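Local structure of luciferase-like monooxygenase (Streptomyces bottropensis, 7BIP) at residues E225-C234 and F316-V325; P85-A93 and E135-E143. The protein probably acts as a monooxygenase that adds oxygen during the biosynthesis of rishirilide, a tricyclic aromatic type II polyketide. One frame throughout, in Å; residues are numbered along the deposited sequence.

Contact 1 (E225-C234 and F316-V325); sequences EEDIHMSYNC and FGDFTISLQV. With EDO (1,2-ethanediol), chain I.
Met230 reaches across to Phe319 and Phe316 on the outer, helix-facing side of a TIM barrel, where strand 228-236 pairs with strand 320-324. With CG beside the backbone N (chi1 -52°) and the chain extended beyond it, the side chain crosses the Phe319 ring at about a right angle and brings its methyl end over the face. Met230 CE sits 3.8 Å from the centroid of the Phe319 ring, while SD meets the same ring obliquely, a Met-aromatic contact. Met230 CE also touches Phe316 CD2 at 3.6 Å, so one methyl group bridges two rings; helix 202-218 packs on Phe316. Farther along this face, Tyr232 extends toward the same cluster, its OH at the edge of the Phe316 ring and its CE2 against Ile321 CD1, and Cys234 CB packs on Leu323 CB at 3.7 Å.

Between the faces the backbones pair in parallel. Bonds run alternately from Thr320 N to Ile228 O and from Met230 N to Thr320 O, and the pattern repeats up to Cys234 N.

The opposite, lumen side is more polar. Thr320 CG2 stands over the centre of the His229 imidazole, a CH-pi contact 3.8 Å from the centroid, and Ser322 OG is hydrogen-bonded to His39 and Lys41.

At the entry to the pair, the carboxylates of Glu225 and Asp318 lie near each other; both accept from the N terminus at Met1, and Asp318 also pairs with Arg313, which probably eases their mutual repulsion. Thr320 OG1 donates to the backbone O of Glu225 at 2.8 Å, from above the carbonyl plane.

Contact 2 (P85-A93 and E135-E143); sequences PLKLAGKLA and EAVRRLWAE
Two helices on the outer layer of the barrel meet here: helix 85-98, which follows strand 72-78, and helix 126-142, which comes after strand 103-107. The axes of the two segments approach to 8.8 Å at a crossing angle of -51°, and the close approach falls at Ala89, whose small side chain lets its CA come near that of Val137 and its CB meet Leu140 CB.

Apolar groups fill the interface. Pro85 CB rests on Ala136 CB at 3.7 Å, and Leu140 reaches past it with CD1 to Pro85 O and to Leu86 CD2, the two leucine side chains crossing at about a right angle. Val137 divides its branches: CG2 lies against Pro85 O and Leu88 CB, CG1 against Ala89 CB.

Trp141 brings the one hydrogen bond between the segments. CG beside the backbone N (chi1 -72°) turns the indole to helix 85-98, and Trp141 NE1 donates to Ala89 O at 3.1 Å, with the acceptor in the ring plane. That oxygen already takes the helical bond from Ala93 N, and the two donors come from opposite faces of its carbonyl plane. The Trp141 edge at CZ2 touches Leu92 CD1 at 3.7 Å, while Val137 CG1 packs over one ring face. A leucine in place of Trp141 would probably leave Ala89 O without its second donor and open a gap beside Leu92.

Away from the interface, Arg138 and Arg139 both grip the Glu135 carboxylate side-on, and Lys87 NZ, beyond the far side of helix 85-98, is hydrogen-bonded to Thr83 OG1 of the second subunit. Strand 103-107 lies beneath, touching Leu92, Val137 and Trp141. The helices cross at an angle consistent with ridges-into-grooves packing, as is typical of neighbouring helices around a beta/alpha barrel.

Both contacts are buried, yet they illustrate the two layers of one barrel. Contact 1 joins neighbouring strands and has its centre about 9 Å from the centre of the chain; that of contact 2, which joins helices, lies about 19 Å from it, in the outer layer and close to the second subunit. They share no strand or helix, and their nearest atoms are about 12 Å apart. The chemistry follows the place: in contact 1 a regular series of backbone bonds separates an apolar face from a polar one, whereas contact 2 depends on small and branched side chains, with a single indole bond to a backbone carbonyl across the helix pair.

Contact 1 (E225-C234 and F316-V325)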
ATOM      1  N   GLU A 225      20.408 -18.963   5.780  1.00 22.02           N
ATOM      2  CA  GLU A 225      19.193 -19.616   5.310  1.00 17.47           C
ATOM      3  C   GLU A 225      18.091 -18.616   4.983  1.00 22.51           C
ATOM      4  O   GLU A 225      17.177 -18.953   4.223  1.00 21.12           O
ATOM      5  CB  GLU A 225      18.695 -20.631   6.347  1.00 21.77           C
ATOM      6  CG  GLU A 225      18.434 -20.054   7.721  1.00 23.20           C
ATOM      7  CD  GLU A 225      17.907 -21.092   8.686  1.00 28.37           C
ATOM      8  OE1 GLU A 225      17.695 -20.763   9.871  1.00 27.88           O
ATOM      9  OE2 GLU A 225      17.698 -22.242   8.262  1.00 27.69           O
ATOM     10  N   GLU A 226      18.164 -17.392   5.508  1.00 21.95           N
ATOM     11  CA  GLU A 226      17.167 -16.380   5.167  1.00 23.72           C
ATOM     12  C   GLU A 226      17.449 -15.688   3.837  1.00 23.19           C
ATOM     13  O   GLU A 226      16.610 -14.901   3.374  1.00 27.73           O
ATOM     14  CB  GLU A 226      17.058 -15.347   6.290  1.00 24.44           C
ATOM     15  CG  GLU A 226      16.258 -15.852   7.476  1.00 31.42           C
ATOM     16  CD  GLU A 226      16.259 -14.897   8.645  1.00 44.34           C
ATOM     17  OE1 GLU A 226      17.351 -14.637   9.191  1.00 52.40           O
ATOM     18  OE2 GLU A 226      15.166 -14.417   9.024  1.00 37.29           O
ATOM     19  N   ASP A 227      18.580 -15.982   3.198  1.00 21.72           N
ATOM     20  CA  ASP A 227      18.922 -15.407   1.903  1.00 21.48           C
ATOM     21  C   ASP A 227      18.449 -16.256   0.734  1.00 19.64           C
ATOM     22  O   ASP A 227      18.648 -15.863  -0.417  1.00 23.82           O
ATOM     23  CB  ASP A 227      20.437 -15.205   1.798  1.00 25.78           C
ATOM     24  CG  ASP A 227      20.925 -14.072   2.663  1.00 35.93           C
ATOM     25  OD1 ASP A 227      20.343 -12.968   2.570  1.00 36.74           O
ATOM     26  OD2 ASP A 227      21.879 -14.282   3.442  1.00 35.27           O
ATOM     27  N   ILE A 228      17.836 -17.410   0.997  1.00 17.02           N
ATOM     28  CA  ILE A 228      17.420 -18.336  -0.047  1.00 16.73           C
ATOM     29  C   ILE A 228      15.974 -18.718   0.233  1.00 17.66           C
ATOM     30  O   ILE A 228      15.686 -19.341   1.266  1.00 17.51           O
ATOM     31  CB  ILE A 228      18.312 -19.586  -0.095  1.00 18.37           C
ATOM     32  CG1 ILE A 228      19.762 -19.213  -0.428  1.00 20.52           C
ATOM     33  CG2 ILE A 228      17.785 -20.593  -1.104  1.00 16.97           C
ATOM     34  CD1 ILE A 228      20.726 -20.361  -0.201  1.00 22.90           C
ATOM     35  N   HIS A 229      15.070 -18.338  -0.673  1.00 17.39           N
ATOM     36  CA  HIS A 229      13.636 -18.563  -0.520  1.00 14.44           C
ATOM     37  C   HIS A 229      13.120 -19.468  -1.629  1.00 16.25           C
ATOM     38  O   HIS A 229      13.529 -19.342  -2.780  1.00 16.52           O
ATOM     39  CB  HIS A 229      12.848 -17.244  -0.583  1.00 17.24           C
ATOM     40  CG  HIS A 229      12.851 -16.459   0.692  1.00 19.41           C
ATOM     41  ND1 HIS A 229      11.709 -15.889   1.217  1.00 19.33           N
ATOM     42  CD2 HIS A 229      13.861 -16.115   1.526  1.00 18.14           C
ATOM     43  CE1 HIS A 229      12.015 -15.245   2.331  1.00 17.88           C
ATOM     44  NE2 HIS A 229      13.314 -15.363   2.537  1.00 17.81           N
ATOM     45  N   MET A 230      12.202 -20.372  -1.285  1.00 16.05           N
ATOM     46  CA  MET A 230      11.463 -21.140  -2.281  1.00 14.68           C
ATOM     47  C   MET A 230      10.042 -21.319  -1.773  1.00 15.23           C
ATOM     48  O   MET A 230       9.839 -21.494  -0.572  1.00 16.40           O
ATOM     49  CB  MET A 230      12.079 -22.522  -2.541  1.00 15.51           C
ATOM     50  CG  MET A 230      13.568 -22.501  -2.877  1.00 14.12           C
ATOM     51  SD  MET A 230      14.149 -24.155  -3.273  0.92 18.16           S
ATOM     52  CE  MET A 230      15.868 -24.038  -2.781  1.00 21.23           C
ATOM     53  N   SER A 231       9.067 -21.285  -2.678  1.00 13.76           N
ATOM     54  CA  SER A 231       7.666 -21.490  -2.316  1.00 12.40           C
ATOM     55  C   SER A 231       7.208 -22.875  -2.747  1.00 15.18           C
ATOM     56  O   SER A 231       7.593 -23.361  -3.814  1.00 16.12           O
ATOM     57  CB  SER A 231       6.753 -20.431  -2.938  1.00 18.49           C
ATOM     58  OG  SER A 231       6.924 -19.177  -2.294  1.00 24.87           O
ATOM     59  N   TYR A 232       6.388 -23.510  -1.905  1.00 14.63           N
ATOM     60  CA  TYR A 232       5.804 -24.814  -2.205  1.00 13.08           C
ATOM     61  C   TYR A 232       4.322 -24.778  -1.879  1.00 17.07           C
ATOM     62  O   TYR A 232       3.948 -24.331  -0.795  1.00 15.07           O
ATOM     63  CB  TYR A 232       6.438 -25.927  -1.370  1.00 13.59           C
ATOM     64  CG  TYR A 232       7.852 -26.329  -1.721  1.00 13.90           C
ATOM     65  CD1 TYR A 232       8.103 -27.339  -2.641  1.00 19.53           C
ATOM     66  CD2 TYR A 232       8.932 -25.734  -1.082  1.00 18.27           C
ATOM     67  CE1 TYR A 232       9.402 -27.730  -2.938  1.00 20.73           C
ATOM     68  CE2 TYR A 232      10.228 -26.110  -1.375  1.00 18.41           C
ATOM     69  CZ  TYR A 232      10.454 -27.111  -2.295  1.00 15.82           C
ATOM     70  OH  TYR A 232      11.740 -27.473  -2.581  1.00 16.28           O
ATOM     71  N   ASN A 233       3.488 -25.288  -2.784  1.00 14.44           N
ATOM     72  CA  ASN A 233       2.092 -25.518  -2.430  1.00 13.54           C
ATOM     73  C   ASN A 233       2.012 -26.494  -1.261  1.00 14.65           C
ATOM     74  O   ASN A 233       2.740 -27.490  -1.208  1.00 17.48           O
ATOM     75  CB  ASN A 233       1.314 -26.048  -3.633  1.00 17.65           C
ATOM     76  CG  ASN A 233       1.169 -25.008  -4.722  1.00 29.41           C
ATOM     77  OD1 ASN A 233       1.121 -23.809  -4.442  1.00 32.99           O
ATOM     78  ND2 ASN A 233       1.109 -25.455  -5.972  1.00 39.59           N
ATOM     79  N   CYS A 234       1.154 -26.184  -0.289  1.00 13.83           N
ATOM     80  CA  CYS A 234       1.165 -26.958   0.944  1.00 13.32           C
ATOM     81  C   CYS A 234      -0.260 -27.210   1.405  1.00 13.98           C
ATOM     82  O   CYS A 234      -1.053 -26.270   1.525  1.00 17.18           O
ATOM     83  CB  CYS A 234       1.969 -26.229   2.033  1.00 15.12           C
ATOM     84  SG  CYS A 234       2.007 -27.114   3.582  1.00 17.77           S
ATOM     85  N   PHE A 316      19.178 -29.468  -0.767  1.00 24.10           N
ATOM     86  CA  PHE A 316      19.412 -28.043  -0.932  1.00 19.89           C
ATOM     87  C   PHE A 316      20.126 -27.390   0.235  1.00 20.23           C
ATOM     88  O   PHE A 316      20.615 -26.268   0.080  1.00 25.10           O
ATOM     89  CB  PHE A 316      18.079 -27.305  -1.149  1.00 21.67           C
ATOM     90  CG  PHE A 316      17.301 -27.779  -2.344  1.00 20.90           C
ATOM     91  CD1 PHE A 316      17.941 -28.356  -3.434  1.00 19.99           C
ATOM     92  CD2 PHE A 316      15.916 -27.634  -2.383  1.00 18.87           C
ATOM     93  CE1 PHE A 316      17.213 -28.795  -4.531  1.00 21.14           C
ATOM     94  CE2 PHE A 316      15.190 -28.070  -3.470  1.00 18.27           C
ATOM     95  CZ  PHE A 316      15.829 -28.638  -4.550  1.00 19.81           C
ATOM     96  N   GLY A 317      20.197 -28.042   1.387  1.00 21.59           N
ATOM     97  CA  GLY A 317      20.693 -27.381   2.572  1.00 20.75           C
ATOM     98  C   GLY A 317      19.576 -26.655   3.293  1.00 21.75           C
ATOM     99  O   GLY A 317      18.388 -26.822   2.997  1.00 21.73           O
ATOM    100  N   ASP A 318      19.965 -25.828   4.257  1.00 21.77           N
ATOM    101  CA  ASP A 318      18.987 -25.068   5.030  1.00 19.69           C
ATOM    102  C   ASP A 318      18.600 -23.783   4.306  1.00 23.62           C
ATOM    103  O   ASP A 318      19.468 -23.040   3.842  1.00 23.67           O
ATOM    104  CB  ASP A 318      19.549 -24.747   6.411  1.00 22.91           C
ATOM    105  CG  ASP A 318      19.437 -25.908   7.359  1.00 29.86           C
ATOM    106  OD1 ASP A 318      18.301 -26.353   7.611  1.00 26.94           O
ATOM    107  OD2 ASP A 318      20.485 -26.385   7.840  1.00 31.56           O
ATOM    108  N   PHE A 319      17.300 -23.514   4.211  1.00 17.96           N
ATOM    109  CA  PHE A 319      16.825 -22.300   3.545  1.00 18.01           C
ATOM    110  C   PHE A 319      15.427 -21.985   4.072  1.00 16.68           C
ATOM    111  O   PHE A 319      14.955 -22.603   5.034  1.00 18.60           O
ATOM    112  CB  PHE A 319      16.876 -22.454   2.016  1.00 19.52           C
ATOM    113  CG  PHE A 319      15.931 -23.498   1.463  1.00 19.38           C
ATOM    114  CD1 PHE A 319      14.719 -23.122   0.901  1.00 19.26           C
ATOM    115  CD2 PHE A 319      16.259 -24.845   1.494  1.00 18.62           C
ATOM    116  CE1 PHE A 319      13.846 -24.071   0.394  1.00 15.43           C
ATOM    117  CE2 PHE A 319      15.387 -25.801   0.984  1.00 17.90           C
ATOM    118  CZ  PHE A 319      14.174 -25.408   0.430  1.00 15.90           C
ATOM    119  N   THR A 320      14.780 -20.992   3.465  1.00 13.72           N
ATOM    120  CA  THR A 320      13.477 -20.493   3.890  1.00 13.54           C
ATOM    121  C   THR A 320      12.404 -20.960   2.911  1.00 16.88           C
ATOM    122  O   THR A 320      12.465 -20.636   1.719  1.00 16.10           O
ATOM    123  CB  THR A 320      13.502 -18.969   3.982  1.00 14.68           C
ATOM    124  OG1 THR A 320      14.494 -18.570   4.943  1.00 17.08           O
ATOM    125  CG2 THR A 320      12.144 -18.438   4.403  1.00 14.62           C
ATOM    126  N   ILE A 321      11.424 -21.716   3.413  1.00 13.67           N
ATOM    127  CA  ILE A 321      10.309 -22.199   2.600  1.00 12.99           C
ATOM    128  C   ILE A 321       9.082 -21.356   2.913  1.00 12.16           C
ATOM    129  O   ILE A 321       8.787 -21.101   4.089  1.00 15.06           O
ATOM    130  CB  ILE A 321      10.014 -23.684   2.871  1.00 14.36           C
ATOM    131  CG1 ILE A 321      11.039 -24.579   2.164  1.00 15.05           C
ATOM    132  CG2 ILE A 321       8.581 -24.038   2.417  1.00 13.55           C
ATOM    133  CD1 ILE A 321      10.906 -26.079   2.465  1.00 15.38           C
ATOM    134  N   SER A 322       8.368 -20.932   1.871  1.00 13.50           N
ATOM    135  CA  SER A 322       7.045 -20.334   2.015  1.00 11.59           C
ATOM    136  C   SER A 322       6.009 -21.380   1.635  1.00 15.65           C
ATOM    137  O   SER A 322       6.033 -21.903   0.513  1.00 16.24           O
ATOM    138  CB  SER A 322       6.872 -19.085   1.144  1.00 14.38           C
ATOM    139  OG  SER A 322       7.876 -18.127   1.405  1.00 18.16           O
ATOM    140  N   LEU A 323       5.104 -21.677   2.565  1.00 11.94           N
ATOM    141  CA  LEU A 323       4.061 -22.677   2.349  1.00  9.83           C
ATOM    142  C   LEU A 323       2.840 -21.987   1.749  1.00 14.38           C
ATOM    143  O   LEU A 323       2.193 -21.175   2.410  1.00 16.05           O
ATOM    144  CB  LEU A 323       3.716 -23.362   3.669  1.00 13.05           C
ATOM    145  CG  LEU A 323       4.913 -23.928   4.438  1.00 15.24           C
ATOM    146  CD1 LEU A 323       4.525 -24.143   5.892  1.00 17.41           C
ATOM    147  CD2 LEU A 323       5.402 -25.237   3.796  1.00 16.06           C
ATOM    148  N   GLN A 324       2.536 -22.299   0.495  1.00 11.64           N
ATOM    149  CA  GLN A 324       1.405 -21.679  -0.188  1.00 14.87           C
ATOM    150  C   GLN A 324       0.122 -22.412   0.210  1.00 14.14           C
ATOM    151  O   GLN A 324      -0.109 -23.545  -0.232  1.00 14.57           O
ATOM    152  CB  GLN A 324       1.638 -21.713  -1.696  1.00 18.57           C
ATOM    153  CG  GLN A 324       0.418 -21.317  -2.493  1.00 25.85           C
ATOM    154  CD  GLN A 324      -0.090 -19.971  -2.063  1.00 30.69           C
ATOM    155  OE1 GLN A 324       0.689 -19.038  -1.881  1.00 35.60           O
ATOM    156  NE2 GLN A 324      -1.394 -19.859  -1.879  1.00 25.72           N
ATOM    157  N   VAL A 325      -0.731 -21.777   1.024  1.00 13.08           N
ATOM    158  CA  VAL A 325      -1.794 -22.496   1.737  1.00 14.47           C
ATOM    159  C   VAL A 325      -3.197 -22.152   1.255  1.00 15.18           C
ATOM    160  O   VAL A 325      -4.162 -22.720   1.781  1.00 15.00           O
ATOM    161  CB  VAL A 325      -1.704 -22.280   3.263  1.00 14.44           C
ATOM    162  CG1 VAL A 325      -0.426 -22.915   3.840  1.00 14.87           C
ATOM    163  CG2 VAL A 325      -1.758 -20.798   3.612  1.00 14.74           C
TER
HETATM  164  C1  EDO I 407       1.307 -21.116  -8.121  1.00 53.32           C
HETATM  165  O1  EDO I 407       0.184 -20.929  -7.254  1.00 54.08           O
HETATM  166  C2  EDO I 407       2.581 -20.765  -7.362  1.00 57.23           C
HETATM  167  O2  EDO I 407       3.014 -21.900  -6.604  1.00 62.18           O
HETATM  168  O   HOH W   1      -3.598 -25.522   2.717  1.00 15.20           O

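Contact 2 (P85-A93 and E135-E143)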
ATOM      1  N   PRO A  85      10.945   3.513  -9.613  1.00 13.05           N
ATOM      2  CA  PRO A  85      11.736   3.225  -8.400  1.00 14.16           C
ATOM      3  C   PRO A  85      11.505   4.208  -7.265  1.00 12.19           C
ATOM      4  O   PRO A  85      11.644   3.820  -6.100  1.00 14.21           O
ATOM      5  CB  PRO A  85      13.190   3.279  -8.891  1.00 17.48           C
ATOM      6  CG  PRO A  85      13.136   3.955 -10.214  1.00 18.82           C
ATOM      7  CD  PRO A  85      11.795   3.662 -10.806  1.00 14.80           C
ATOM      8  N   LEU A  86      11.177   5.473  -7.557  1.00 13.80           N
ATOM      9  CA  LEU A  86      10.875   6.407  -6.476  1.00 13.30           C
ATOM     10  C   LEU A  86       9.681   5.922  -5.667  1.00 13.79           C
ATOM     11  O   LEU A  86       9.677   5.988  -4.432  1.00 14.34           O
ATOM     12  CB  LEU A  86      10.586   7.799  -7.040  1.00 14.04           C
ATOM     13  CG  LEU A  86      11.764   8.573  -7.633  1.00 15.91           C
ATOM     14  CD1 LEU A  86      11.243   9.819  -8.351  1.00 13.87           C
ATOM     15  CD2 LEU A  86      12.773   8.946  -6.555  1.00 14.84           C
ATOM     16  N   LYS A  87       8.646   5.458  -6.358  1.00 13.59           N
ATOM     17  CA  LYS A  87       7.441   4.982  -5.690  1.00 15.10           C
ATOM     18  C   LYS A  87       7.693   3.676  -4.959  1.00 12.95           C
ATOM     19  O   LYS A  87       7.229   3.490  -3.826  1.00 15.15           O
ATOM     20  CB  LYS A  87       6.347   4.787  -6.729  1.00 17.60           C
ATOM     21  CG  LYS A  87       5.939   6.059  -7.394  1.00 37.07           C
ATOM     22  CD  LYS A  87       5.193   6.908  -6.430  1.00 53.54           C
ATOM     23  CE  LYS A  87       3.892   6.229  -6.079  1.00 60.33           C
ATOM     24  NZ  LYS A  87       3.095   5.919  -7.298  1.00 61.26           N
ATOM     25  N   LEU A  88       8.392   2.748  -5.614  1.00 11.82           N
ATOM     26  CA  LEU A  88       8.680   1.463  -4.999  1.00 12.75           C
ATOM     27  C   LEU A  88       9.538   1.641  -3.754  1.00 15.70           C
ATOM     28  O   LEU A  88       9.241   1.076  -2.694  1.00 12.81           O
ATOM     29  CB  LEU A  88       9.372   0.553  -6.010  1.00 14.20           C
ATOM     30  CG  LEU A  88       9.536  -0.915  -5.633  1.00 14.74           C
ATOM     31  CD1 LEU A  88       8.212  -1.521  -5.159  1.00 12.97           C
ATOM     32  CD2 LEU A  88      10.045  -1.623  -6.874  1.00 14.96           C
ATOM     33  N   ALA A  89      10.611   2.431  -3.859  1.00 11.94           N
ATOM     34  CA  ALA A  89      11.445   2.669  -2.685  1.00 10.47           C
ATOM     35  C   ALA A  89      10.643   3.323  -1.570  1.00 15.05           C
ATOM     36  O   ALA A  89      10.767   2.941  -0.399  1.00 12.87           O
ATOM     37  CB  ALA A  89      12.647   3.537  -3.051  1.00 12.01           C
ATOM     38  N   GLY A  90       9.805   4.305  -1.922  1.00 11.59           N
ATOM     39  CA  GLY A  90       9.059   5.033  -0.905  1.00 11.11           C
ATOM     40  C   GLY A  90       8.040   4.171  -0.183  1.00 11.71           C
ATOM     41  O   GLY A  90       7.983   4.179   1.050  1.00 12.46           O
ATOM     42  N   LYS A  91       7.214   3.419  -0.934  1.00 12.07           N
ATOM     43  CA  LYS A  91       6.185   2.629  -0.250  1.00 11.90           C
ATOM     44  C   LYS A  91       6.808   1.509   0.566  1.00 12.78           C
ATOM     45  O   LYS A  91       6.314   1.189   1.655  1.00 13.00           O
ATOM     46  CB  LYS A  91       5.151   2.071  -1.241  1.00 11.03           C
ATOM     47  CG  LYS A  91       5.639   0.953  -2.156  1.00 12.29           C
ATOM     48  CD  LYS A  91       4.479   0.397  -3.000  1.00 19.49           C
ATOM     49  CE  LYS A  91       3.995   1.406  -4.017  1.00 28.37           C
ATOM     50  NZ  LYS A  91       3.128   0.742  -5.041  1.00 30.66           N
ATOM     51  N   LEU A  92       7.915   0.936   0.096  1.00 11.18           N
ATOM     52  CA  LEU A  92       8.555  -0.124   0.871  1.00 10.30           C
ATOM     53  C   LEU A  92       9.216   0.435   2.127  1.00 10.37           C
ATOM     54  O   LEU A  92       9.233  -0.230   3.169  1.00 11.27           O
ATOM     55  CB  LEU A  92       9.578  -0.862   0.015  1.00 12.43           C
ATOM     56  CG  LEU A  92       8.992  -1.768  -1.075  1.00 12.69           C
ATOM     57  CD1 LEU A  92      10.107  -2.143  -2.033  1.00 12.13           C
ATOM     58  CD2 LEU A  92       8.305  -3.017  -0.485  1.00 11.71           C
ATOM     59  N   ALA A  93       9.763   1.655   2.053  1.00 13.10           N
ATOM     60  CA  ALA A  93      10.301   2.283   3.257  1.00 10.93           C
ATOM     61  C   ALA A  93       9.195   2.574   4.276  1.00 12.17           C
ATOM     62  O   ALA A  93       9.388   2.374   5.486  1.00 12.60           O
ATOM     63  CB  ALA A  93      11.081   3.558   2.896  1.00 11.19           C
ATOM     64  N   GLU A 135      18.481  -1.769  -8.554  1.00 15.24           N
ATOM     65  CA  GLU A 135      19.607  -0.964  -8.097  1.00 16.23           C
ATOM     66  C   GLU A 135      19.178   0.450  -7.736  1.00 14.97           C
ATOM     67  O   GLU A 135      19.684   1.024  -6.765  1.00 13.98           O
ATOM     68  CB  GLU A 135      20.697  -0.943  -9.161  1.00 14.78           C
ATOM     69  CG  GLU A 135      21.868  -0.006  -8.856  1.00 14.10           C
ATOM     70  CD  GLU A 135      22.703  -0.443  -7.654  1.00 18.97           C
ATOM     71  OE1 GLU A 135      22.441  -1.524  -7.089  1.00 19.13           O
ATOM     72  OE2 GLU A 135      23.620   0.311  -7.275  1.00 22.58           O
ATOM     73  N   ALA A 136      18.265   1.043  -8.513  1.00 13.47           N
ATOM     74  CA  ALA A 136      17.797   2.383  -8.173  1.00 14.57           C
ATOM     75  C   ALA A 136      17.116   2.393  -6.811  1.00 12.60           C
ATOM     76  O   ALA A 136      17.335   3.311  -6.011  1.00 15.00           O
ATOM     77  CB  ALA A 136      16.856   2.910  -9.255  1.00 15.85           C
ATOM     78  N   VAL A 137      16.292   1.376  -6.527  1.00 11.35           N
ATOM     79  CA  VAL A 137      15.640   1.294  -5.220  1.00 11.71           C
ATOM     80  C   VAL A 137      16.679   1.133  -4.117  1.00 13.74           C
ATOM     81  O   VAL A 137      16.625   1.813  -3.085  1.00 13.43           O
ATOM     82  CB  VAL A 137      14.616   0.145  -5.201  1.00 10.11           C
ATOM     83  CG1 VAL A 137      14.176  -0.159  -3.756  1.00 12.39           C
ATOM     84  CG2 VAL A 137      13.399   0.507  -6.080  1.00 13.89           C
ATOM     85  N   ARG A 138      17.641   0.223  -4.317  1.00 13.76           N
ATOM     86  CA  ARG A 138      18.699   0.045  -3.329  1.00 12.37           C
ATOM     87  C   ARG A 138      19.422   1.356  -3.053  1.00 16.97           C
ATOM     88  O   ARG A 138      19.690   1.688  -1.890  1.00 15.00           O
ATOM     89  CB  ARG A 138      19.696  -1.021  -3.790  1.00 15.37           C
ATOM     90  CG  ARG A 138      20.776  -1.321  -2.749  1.00 16.41           C
ATOM     91  CD  ARG A 138      22.000  -2.054  -3.352  1.00 16.15           C
ATOM     92  NE  ARG A 138      22.823  -1.180  -4.191  1.00 14.90           N
ATOM     93  CZ  ARG A 138      23.631  -0.228  -3.725  1.00 21.01           C
ATOM     94  NH1 ARG A 138      23.755  -0.031  -2.417  1.00 19.15           N
ATOM     95  NH2 ARG A 138      24.322   0.530  -4.565  1.00 25.02           N
ATOM     96  N   ARG A 139      19.728   2.120  -4.108  1.00 15.08           N
ATOM     97  CA  ARG A 139      20.423   3.389  -3.923  1.00 14.27           C
ATOM     98  C   ARG A 139      19.559   4.396  -3.185  1.00 10.85           C
ATOM     99  O   ARG A 139      20.065   5.134  -2.332  1.00 14.22           O
ATOM    100  CB  ARG A 139      20.859   3.964  -5.270  1.00 16.18           C
ATOM    101  CG  ARG A 139      22.045   3.258  -5.805  1.00 19.15           C
ATOM    102  CD  ARG A 139      22.791   4.081  -6.820  1.00 22.00           C
ATOM    103  NE  ARG A 139      23.578   3.158  -7.604  1.00 30.15           N
ATOM    104  CZ  ARG A 139      24.276   3.475  -8.680  1.00 32.58           C
ATOM    105  NH1 ARG A 139      24.309   4.734  -9.118  1.00 24.67           N
ATOM    106  NH2 ARG A 139      24.941   2.513  -9.308  1.00 24.29           N
ATOM    107  N   LEU A 140      18.263   4.476  -3.533  1.00 11.06           N
ATOM    108  CA  LEU A 140      17.367   5.389  -2.828  1.00 11.86           C
ATOM    109  C   LEU A 140      17.291   5.062  -1.343  1.00 13.07           C
ATOM    110  O   LEU A 140      17.130   5.968  -0.515  1.00 15.47           O
ATOM    111  CB  LEU A 140      15.975   5.355  -3.463  1.00 11.56           C
ATOM    112  CG  LEU A 140      15.924   6.077  -4.824  1.00 12.96           C
ATOM    113  CD1 LEU A 140      14.694   5.654  -5.618  1.00 15.18           C
ATOM    114  CD2 LEU A 140      15.952   7.593  -4.628  1.00 13.36           C
ATOM    115  N   TRP A 141      17.419   3.782  -0.978  1.00 13.29           N
ATOM    116  CA  TRP A 141      17.417   3.413   0.433  1.00 15.31           C
ATOM    117  C   TRP A 141      18.761   3.680   1.101  1.00 12.51           C
ATOM    118  O   TRP A 141      18.804   4.120   2.257  1.00 15.47           O
ATOM    119  CB  TRP A 141      17.105   1.929   0.592  1.00 12.19           C
ATOM    120  CG  TRP A 141      15.708   1.484   0.321  1.00 10.15           C
ATOM    121  CD1 TRP A 141      14.561   2.227   0.361  1.00 11.99           C
ATOM    122  CD2 TRP A 141      15.321   0.149   0.004  1.00  9.39           C
ATOM    123  NE1 TRP A 141      13.477   1.425   0.068  1.00 13.32           N
ATOM    124  CE2 TRP A 141      13.919   0.143  -0.148  1.00 10.52           C
ATOM    125  CE3 TRP A 141      16.027  -1.043  -0.183  1.00 12.44           C
ATOM    126  CZ2 TRP A 141      13.207  -1.011  -0.462  1.00 14.36           C
ATOM    127  CZ3 TRP A 141      15.317  -2.199  -0.492  1.00 11.82           C
ATOM    128  CH2 TRP A 141      13.926  -2.172  -0.635  1.00 15.67           C
ATOM    129  N   ALA A 142      19.862   3.379   0.409  1.00 12.87           N
ATOM    130  CA  ALA A 142      21.172   3.336   1.040  1.00 13.68           C
ATOM    131  C   ALA A 142      21.884   4.676   1.051  1.00 17.65           C
ATOM    132  O   ALA A 142      22.790   4.868   1.876  1.00 20.26           O
ATOM    133  CB  ALA A 142      22.071   2.320   0.324  1.00 15.49           C
ATOM    134  N   GLU A 143      21.511   5.592   0.161  1.00 13.31           N
ATOM    135  CA  GLU A 143      22.284   6.802  -0.091  1.00 12.47           C
ATOM    136  C   GLU A 143      21.381   8.034  -0.078  1.00 11.48           C
ATOM    137  O   GLU A 143      20.152   7.943  -0.096  1.00 13.95           O
ATOM    138  CB  GLU A 143      23.016   6.737  -1.447  1.00 19.45           C
ATOM    139  CG  GLU A 143      23.870   5.490  -1.670  1.00 25.56           C
ATOM    140  CD  GLU A 143      25.076   5.423  -0.755  1.00 48.30           C
ATOM    141  OE1 GLU A 143      25.542   4.297  -0.472  1.00 58.02           O
ATOM    142  OE2 GLU A 143      25.560   6.491  -0.321  1.00 57.39           O
TER